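CofB (Escherichia coli, PDB 5AX6) serves as a homotrimeric minor pilin of the CFA/III type IVb pilus of enterotoxigenic Escherichia coli and probably takes part in pilus assembly. Local coordinates at residues P399-S404 and W453-T458; I55-N60 and I126-T131. All coordinates share one frame; numbering follows the deposited sequence.

Contact 1 (P399-S404 and W453-T458)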
ATOM      1  N   PRO A 399      28.182  -2.007 -17.112  1.00 19.94           N
ATOM      2  CA  PRO A 399      28.284  -0.579 -17.449  1.00 16.41           C
ATOM      3  C   PRO A 399      28.526  -0.392 -18.937  1.00 22.53           C
ATOM      4  O   PRO A 399      29.268  -1.167 -19.538  1.00 20.03           O
ATOM      5  CB  PRO A 399      29.485  -0.091 -16.628  1.00 20.85           C
ATOM      6  CG  PRO A 399      30.242  -1.332 -16.267  1.00 25.30           C
ATOM      7  CD  PRO A 399      29.249  -2.454 -16.199  1.00 23.22           C
ATOM      8  N   ARG A 400      27.893   0.622 -19.520  1.00 17.78           N
ATOM      9  CA  ARG A 400      27.971   0.861 -20.949  1.00 18.07           C
ATOM     10  C   ARG A 400      28.316   2.316 -21.191  1.00 15.50           C
ATOM     11  O   ARG A 400      27.967   3.186 -20.393  1.00 15.25           O
ATOM     12  CB  ARG A 400      26.639   0.514 -21.629  1.00 18.84           C
ATOM     13  CG  ARG A 400      26.201  -0.963 -21.495  1.00 18.48           C
ATOM     14  CD  ARG A 400      27.113  -1.899 -22.292  1.00 19.47           C
ATOM     15  NE  ARG A 400      27.269  -1.383 -23.646  1.00 19.55           N
ATOM     16  CZ  ARG A 400      26.402  -1.584 -24.634  1.00 18.38           C
ATOM     17  NH1 ARG A 400      25.322  -2.338 -24.448  1.00 17.84           N
ATOM     18  NH2 ARG A 400      26.626  -1.037 -25.821  1.00 17.99           N
ATOM     19  N   LEU A 401      28.984   2.585 -22.302  1.00 17.57           N
ATOM     20  CA  LEU A 401      29.258   3.959 -22.688  1.00 17.09           C
ATOM     21  C   LEU A 401      29.360   4.028 -24.203  1.00 15.77           C
ATOM     22  O   LEU A 401      29.966   3.167 -24.827  1.00 18.02           O
ATOM     23  CB  LEU A 401      30.547   4.476 -22.020  1.00 18.34           C
ATOM     24  CG  LEU A 401      30.924   5.942 -22.260  1.00 17.72           C
ATOM     25  CD1 LEU A 401      31.730   6.517 -21.099  1.00 20.70           C
ATOM     26  CD2 LEU A 401      31.679   6.148 -23.578  1.00 17.14           C
ATOM     27  N   SER A 402      28.726   5.041 -24.789  1.00 18.35           N
ATOM     28  CA  SER A 402      28.869   5.328 -26.213  1.00 18.04           C
ATOM     29  C   SER A 402      29.179   6.802 -26.396  1.00 15.65           C
ATOM     30  O   SER A 402      28.972   7.603 -25.484  1.00 18.05           O
ATOM     31  CB  SER A 402      27.604   4.960 -26.991  1.00 22.79           C
ATOM     32  OG  SER A 402      27.663   3.612 -27.419  1.00 32.40           O
ATOM     33  N   ALA A 403      29.702   7.153 -27.564  1.00 17.33           N
ATOM     34  CA  ALA A 403      30.017   8.545 -27.889  1.00 17.33           C
ATOM     35  C   ALA A 403      29.533   8.848 -29.309  1.00 16.94           C
ATOM     36  O   ALA A 403      29.816   8.087 -30.227  1.00 21.32           O
ATOM     37  CB  ALA A 403      31.522   8.807 -27.763  1.00 20.17           C
ATOM     38  N   SER A 404      28.764   9.925 -29.471  1.00 15.40           N
ATOM     39  CA  SER A 404      28.288  10.359 -30.788  1.00 18.81           C
ATOM     40  C   SER A 404      28.881  11.725 -31.099  1.00 18.47           C
ATOM     41  O   SER A 404      29.069  12.535 -30.191  1.00 17.83           O
ATOM     42  CB  SER A 404      26.759  10.431 -30.830  1.00 18.55           C
ATOM     43  OG  SER A 404      26.174   9.194 -30.460  1.00 26.60           O
ATOM     44  N   TRP A 453      36.660   4.649 -17.623  1.00 20.21           N
ATOM     45  CA  TRP A 453      36.401   4.709 -19.065  1.00 20.79           C
ATOM     46  C   TRP A 453      37.435   5.587 -19.731  1.00 18.94           C
ATOM     47  O   TRP A 453      37.714   6.675 -19.245  1.00 22.96           O
ATOM     48  CB  TRP A 453      35.027   5.311 -19.397  1.00 16.26           C
ATOM     49  CG  TRP A 453      33.810   4.498 -19.060  1.00 16.85           C
ATOM     50  CD1 TRP A 453      32.908   4.769 -18.079  1.00 19.57           C
ATOM     51  CD2 TRP A 453      33.333   3.330 -19.735  1.00 21.48           C
ATOM     52  NE1 TRP A 453      31.911   3.830 -18.078  1.00 19.78           N
ATOM     53  CE2 TRP A 453      32.141   2.936 -19.095  1.00 20.37           C
ATOM     54  CE3 TRP A 453      33.788   2.580 -20.830  1.00 16.51           C
ATOM     55  CZ2 TRP A 453      31.402   1.820 -19.494  1.00 18.17           C
ATOM     56  CZ3 TRP A 453      33.065   1.466 -21.219  1.00 18.13           C
ATOM     57  CH2 TRP A 453      31.880   1.094 -20.553  1.00 17.63           C
ATOM     58  N   TYR A 454      37.964   5.146 -20.868  1.00 20.44           N
ATOM     59  CA  TYR A 454      38.866   5.982 -21.651  1.00 18.45           C
ATOM     60  C   TYR A 454      38.299   6.245 -23.025  1.00 18.10           C
ATOM     61  O   TYR A 454      38.036   5.310 -23.767  1.00 21.47           O
ATOM     62  CB  TYR A 454      40.235   5.325 -21.799  1.00 19.75           C
ATOM     63  CG  TYR A 454      40.868   4.951 -20.483  1.00 21.23           C
ATOM     64  CD1 TYR A 454      41.597   5.883 -19.753  1.00 24.43           C
ATOM     65  CD2 TYR A 454      40.732   3.670 -19.973  1.00 25.95           C
ATOM     66  CE1 TYR A 454      42.182   5.533 -18.534  1.00 23.16           C
ATOM     67  CE2 TYR A 454      41.314   3.317 -18.761  1.00 30.47           C
ATOM     68  CZ  TYR A 454      42.037   4.254 -18.056  1.00 28.42           C
ATOM     69  OH  TYR A 454      42.618   3.896 -16.861  1.00 29.70           O
ATOM     70  N   ILE A 455      38.126   7.517 -23.365  1.00 17.21           N
ATOM     71  CA  ILE A 455      37.616   7.870 -24.676  1.00 19.79           C
ATOM     72  C   ILE A 455      38.689   8.650 -25.402  1.00 16.77           C
ATOM     73  O   ILE A 455      39.178   9.666 -24.899  1.00 19.80           O
ATOM     74  CB  ILE A 455      36.313   8.705 -24.615  1.00 17.86           C
ATOM     75  CG1 ILE A 455      35.227   7.965 -23.819  1.00 22.01           C
ATOM     76  CG2 ILE A 455      35.787   8.935 -26.021  1.00 17.75           C
ATOM     77  CD1 ILE A 455      35.063   8.423 -22.378  1.00 31.08           C
ATOM     78  N   THR A 456      39.067   8.161 -26.580  1.00 16.69           N
ATOM     79  CA  THR A 456      40.115   8.805 -27.363  1.00 19.23           C
ATOM     80  C   THR A 456      39.698   8.865 -28.810  1.00 20.15           C
ATOM     81  O   THR A 456      38.741   8.205 -29.207  1.00 20.03           O
ATOM     82  CB  THR A 456      41.444   8.057 -27.266  1.00 20.28           C
ATOM     83  OG1 THR A 456      41.252   6.708 -27.726  1.00 22.27           O
ATOM     84  CG2 THR A 456      41.940   8.052 -25.832  1.00 19.71           C
ATOM     85  N   ALA A 457      40.425   9.644 -29.601  1.00 18.20           N
ATOM     86  CA  ALA A 457      40.050   9.862 -30.988  1.00 21.14           C
ATOM     87  C   ALA A 457      41.235  10.271 -31.838  1.00 20.93           C
ATOM     88  O   ALA A 457      42.102  11.026 -31.385  1.00 22.33           O
ATOM     89  CB  ALA A 457      38.956  10.936 -31.073  1.00 20.58           C
ATOM     90  N   THR A 458      41.266   9.792 -33.075  1.00 19.53           N
ATOM     91  CA  THR A 458      42.161  10.383 -34.067  1.00 20.70           C
ATOM     92  C   THR A 458      41.317  11.042 -35.145  1.00 27.51           C
ATOM     93  O   THR A 458      40.209  10.588 -35.431  1.00 26.23           O
ATOM     94  CB  THR A 458      43.109   9.341 -34.708  1.00 23.54           C
ATOM     95  OG1 THR A 458      42.331   8.313 -35.332  1.00 25.91           O
ATOM     96  CG2 THR A 458      43.998   8.715 -33.647  1.00 25.72           C
TER

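Contact 2 (I55-N60 and I126-T131)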
ATOM      1  N   ILE A  55     -36.640 -17.968  15.425  1.00 19.98           N
ATOM      2  CA  ILE A  55     -36.794 -17.542  16.819  1.00 21.00           C
ATOM      3  C   ILE A  55     -36.518 -18.658  17.823  1.00 24.82           C
ATOM      4  O   ILE A  55     -36.625 -18.437  19.029  1.00 19.29           O
ATOM      5  CB  ILE A  55     -38.208 -17.003  17.101  1.00 24.91           C
ATOM      6  CG1 ILE A  55     -39.264 -18.057  16.766  1.00 25.01           C
ATOM      7  CG2 ILE A  55     -38.447 -15.715  16.342  1.00 32.70           C
ATOM      8  CD1 ILE A  55     -40.678 -17.621  17.086  1.00 33.72           C
ATOM      9  N   ASN A  56     -36.192 -19.852  17.340  1.00 17.10           N
ATOM     10  CA  ASN A  56     -35.910 -20.972  18.236  1.00 18.77           C
ATOM     11  C   ASN A  56     -34.674 -20.713  19.093  1.00 21.91           C
ATOM     12  O   ASN A  56     -33.618 -20.386  18.562  1.00 19.65           O
ATOM     13  CB  ASN A  56     -35.706 -22.269  17.444  1.00 18.71           C
ATOM     14  CG  ASN A  56     -36.973 -22.763  16.793  1.00 20.32           C
ATOM     15  OD1 ASN A  56     -37.841 -21.975  16.410  1.00 19.50           O
ATOM     16  ND2 ASN A  56     -37.094 -24.078  16.673  1.00 18.16           N
ATOM     17  N   ARG A  57     -34.803 -20.877  20.408  1.00 19.32           N
ATOM     18  CA  ARG A  57     -33.654 -20.795  21.324  1.00 19.66           C
ATOM     19  C   ARG A  57     -33.717 -21.869  22.388  1.00 17.66           C
ATOM     20  O   ARG A  57     -34.797 -22.206  22.871  1.00 17.91           O
ATOM     21  CB  ARG A  57     -33.589 -19.438  22.042  1.00 17.10           C
ATOM     22  CG  ARG A  57     -33.465 -18.243  21.118  1.00 21.21           C
ATOM     23  CD  ARG A  57     -32.106 -18.196  20.467  1.00 17.31           C
ATOM     24  NE  ARG A  57     -31.976 -16.918  19.792  1.00 19.11           N
ATOM     25  CZ  ARG A  57     -32.473 -16.668  18.585  1.00 19.88           C
ATOM     26  NH1 ARG A  57     -33.099 -17.626  17.905  1.00 19.26           N
ATOM     27  NH2 ARG A  57     -32.338 -15.458  18.057  1.00 20.37           N
ATOM     28  N   THR A  58     -32.556 -22.367  22.785  1.00 17.74           N
ATOM     29  CA  THR A  58     -32.464 -23.142  24.009  1.00 18.71           C
ATOM     30  C   THR A  58     -31.873 -22.234  25.094  1.00 20.69           C
ATOM     31  O   THR A  58     -31.366 -21.153  24.796  1.00 21.03           O
ATOM     32  CB  THR A  58     -31.619 -24.407  23.817  1.00 21.28           C
ATOM     33  OG1 THR A  58     -30.265 -24.038  23.519  1.00 19.51           O
ATOM     34  CG2 THR A  58     -32.184 -25.240  22.645  1.00 20.08           C
ATOM     35  N   THR A  59     -31.941 -22.655  26.352  1.00 17.65           N
ATOM     36  CA  THR A  59     -31.512 -21.758  27.429  1.00 22.12           C
ATOM     37  C   THR A  59     -30.426 -22.369  28.307  1.00 22.87           C
ATOM     38  O   THR A  59     -30.133 -21.853  29.395  1.00 28.00           O
ATOM     39  CB  THR A  59     -32.700 -21.351  28.319  1.00 30.68           C
ATOM     40  OG1 THR A  59     -33.290 -22.526  28.876  1.00 31.10           O
ATOM     41  CG2 THR A  59     -33.742 -20.606  27.501  1.00 36.73           C
ATOM     42  N   ASN A  60     -29.813 -23.449  27.838  1.00 21.52           N
ATOM     43  CA  ASN A  60     -28.753 -24.099  28.607  1.00 22.76           C
ATOM     44  C   ASN A  60     -27.396 -23.401  28.440  1.00 23.20           C
ATOM     45  O   ASN A  60     -26.496 -23.901  27.759  1.00 22.64           O
ATOM     46  CB  ASN A  60     -28.643 -25.587  28.237  1.00 21.62           C
ATOM     47  CG  ASN A  60     -28.534 -25.826  26.730  1.00 19.75           C
ATOM     48  OD1 ASN A  60     -29.179 -25.150  25.929  1.00 21.21           O
ATOM     49  ND2 ASN A  60     -27.723 -26.802  26.352  1.00 17.50           N
ATOM     50  N   ILE A 126     -29.612 -28.767  15.996  1.00 19.07           N
ATOM     51  CA  ILE A 126     -28.852 -27.562  16.300  1.00 18.68           C
ATOM     52  C   ILE A 126     -29.542 -26.810  17.416  1.00 19.42           C
ATOM     53  O   ILE A 126     -30.767 -26.649  17.397  1.00 21.50           O
ATOM     54  CB  ILE A 126     -28.712 -26.654  15.065  1.00 15.45           C
ATOM     55  CG1 ILE A 126     -27.969 -27.399  13.952  1.00 19.40           C
ATOM     56  CG2 ILE A 126     -27.993 -25.350  15.423  1.00 16.79           C
ATOM     57  CD1 ILE A 126     -28.036 -26.691  12.590  1.00 22.38           C
ATOM     58  N   ASP A 127     -28.760 -26.377  18.407  1.00 17.92           N
ATOM     59  CA  ASP A 127     -29.281 -25.602  19.529  1.00 18.53           C
ATOM     60  C   ASP A 127     -28.670 -24.205  19.510  1.00 17.15           C
ATOM     61  O   ASP A 127     -27.459 -24.084  19.648  1.00 18.27           O
ATOM     62  CB  ASP A 127     -28.950 -26.268  20.887  1.00 19.66           C
ATOM     63  CG  ASP A 127     -29.647 -27.617  21.093  1.00 26.51           C
ATOM     64  OD1 ASP A 127     -30.339 -28.093  20.169  1.00 22.57           O
ATOM     65  OD2 ASP A 127     -29.480 -28.216  22.189  1.00 26.08           O
ATOM     66  N   PHE A 128     -29.501 -23.174  19.348  1.00 15.33           N
ATOM     67  CA  PHE A 128     -29.071 -21.776  19.456  1.00 17.18           C
ATOM     68  C   PHE A 128     -29.255 -21.334  20.903  1.00 17.97           C
ATOM     69  O   PHE A 128     -30.380 -21.031  21.318  1.00 18.18           O
ATOM     70  CB  PHE A 128     -29.887 -20.846  18.547  1.00 16.45           C
ATOM     71  CG  PHE A 128     -29.619 -21.012  17.073  1.00 18.90           C
ATOM     72  CD1 PHE A 128     -28.412 -21.505  16.612  1.00 20.30           C
ATOM     73  CD2 PHE A 128     -30.584 -20.640  16.149  1.00 19.64           C
ATOM     74  CE1 PHE A 128     -28.177 -21.644  15.239  1.00 19.85           C
ATOM     75  CE2 PHE A 128     -30.355 -20.775  14.784  1.00 20.82           C
ATOM     76  CZ  PHE A 128     -29.155 -21.278  14.335  1.00 16.80           C
ATOM     77  N   VAL A 129     -28.170 -21.303  21.667  1.00 14.66           N
ATOM     78  CA  VAL A 129     -28.257 -20.994  23.098  1.00 19.20           C
ATOM     79  C   VAL A 129     -28.409 -19.485  23.327  1.00 19.75           C
ATOM     80  O   VAL A 129     -27.516 -18.711  22.990  1.00 20.27           O
ATOM     81  CB  VAL A 129     -27.018 -21.528  23.842  1.00 17.93           C
ATOM     82  CG1 VAL A 129     -27.096 -21.216  25.338  1.00 20.58           C
ATOM     83  CG2 VAL A 129     -26.876 -23.043  23.615  1.00 21.36           C
ATOM     84  N   ALA A 130     -29.544 -19.073  23.887  1.00 18.22           N
ATOM     85  CA  ALA A 130     -29.856 -17.648  24.044  1.00 19.23           C
ATOM     86  C   ALA A 130     -29.154 -17.040  25.236  1.00 31.19           C
ATOM     87  O   ALA A 130     -29.039 -17.673  26.286  1.00 26.09           O
ATOM     88  CB  ALA A 130     -31.342 -17.435  24.172  1.00 24.37           C
ATOM     89  N   THR A 131     -28.709 -15.799  25.069  1.00 29.62           N
ATOM     90  CA  THR A 131     -28.082 -15.060  26.151  1.00 35.41           C
ATOM     91  C   THR A 131     -29.123 -14.580  27.167  1.00 33.59           C
ATOM     92  O   THR A 131     -28.800 -14.382  28.336  1.00 35.05           O
ATOM     93  CB  THR A 131     -27.281 -13.859  25.614  1.00 37.69           C
ATOM     94  OG1 THR A 131     -26.322 -14.324  24.656  1.00 38.92           O
ATOM     95  CG2 THR A 131     -26.544 -13.156  26.747  1.00 36.47           C
TER
HETATM   96  O   HOH W   1     -32.299 -23.359  18.744  1.00 20.35           O
HETATM   97  O   HOH W   2     -30.511 -27.516  24.591  1.00 19.69           O
HETATM   98  O   HOH W   3     -27.219 -28.182  23.839  1.00 21.58           O

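Contact 1 (P399-S404 and W453-T458)
Trp453 lies across Leu401 between the two facing sheets of a beta sandwich in the C-terminal domain. Strand 399-404 belongs to one sheet and strand 453-458 to the other; their axes approach to 9.4 Å and run 17° apart. No hydrogen bond links them, and the gap is filled mostly by side chains, the indole also touching the backbone of Pro399 and Arg400. The bond to Trp453 CB already points at the facing strand. There Leu401 CB sits 3.6 Å from the centroid of the six-membered ring, 7° off the normal, a CH-pi contact nearly at the ring centre. The leucine then runs along the indole, antiparallel to it, bringing CD1 over the five-membered ring, 3.5 Å from Trp453 CG. At the far edge of the ring, near its plane, Pro399 O comes 3.6 Å from Trp453 CH2, while Pro399 CB touches CZ2. The buried NE1 is satisfied by Gln386 OE1, and the amide nitrogen of Gln386 bonds to Arg400 O, so one glutamine ties the tryptophan to the facing strand. Met335 of the third subunit also packs on the indole. A serine here would probably leave Leu401 and Pro399 without their flat partner and Gln386 OE1 without its indole donor. On the surface turned from the sandwich, Arg400 is held by Gln491 and Glu489 O of its own chain, while Ser404 OG bonds to Asn481 OD1 of the second subunit. Two residues on from the tryptophan, Ile455 lies against both methyls of Leu401. With CG opposite its backbone N (chi1 -176°), the leucine carries its branch point into the gap, and Leu401 CD2 meets Ile455 CG1 tip to tip at 4.0 Å.

Contact 2 (I55-N60 and I126-T131)
A single beta bridge joins a loop of the pilin domain to the end of strand 121-130 in its antiparallel sheet. Thr58 pairs with Val129: Thr58 N donates to Phe128 O at 2.9 Å, and Ala130 N returns a nearly straight bond to Thr58 O at 2.9 Å (N-H...O angle 176°). The pattern is that of a parallel bridge, but the two paths diverge by 81°, and the pairing goes no further. Before the bridge, Arg57 bends at chi2 (-70°) and lays its aliphatic part over the strand, with CB 3.7 Å from Ala130 CB and CD over Phe128 O. The bend turns the guanidinium back on its own loop, where NH1 reaches Asn56 O at 2.9 Å; the oxygen lies in the guanidinium plane, whereas the donor stands well above the carbonyl plane. Leu45 O and Ser137 O take bonds from NH2, so several backbone carbonyls, with Tyr54 O a second partner of NH1, hold this buried guanidinium. Asn56 O also lies at the edge of the Phe128 ring, which packs on Ile21 and Val25 of helix 4-25, and a water accepting from Phe128 N gives Asn56 O a weak bond. From the bridge itself the Thr58 side chain crosses Asp127 at about a right angle, with CG2 against the carboxylate carbon and OG1 against Val129 CG2, 3.5 Å away. The same hydroxyl donates to Asn60 OD1, holding that amide across Val129. Two waters lie between Asn60 and Asp127, whose OD1 is engaged in a salt bridge with Arg125. One of them accepts from Asn60 ND2 at 2.9 Å and rests 2.8 Å from Asp127 OD2.

In the fold
From the N terminus the chain runs through helix 4-25 and a first pair of strands before contact 2 closes a loop of 65 residues, which holds short strand 75-76 and the Cys92-Cys110 disulfide. This ties a long irregular segment to the end of strand 121-130 in the pilin sheet. The chain then completes that sheet and crosses the beta-repeat region to the C-terminal domain. Contact 1 closes 48 residues there, including strand 438-448, and joins two sheets; the Cys388-Cys486 disulfide spans this loop from outside. The contacts follow in series, neither nesting nor crossing, on opposite sides of the chain's centre. The centres of contact 1 and contact 2 are about 85 Å apart.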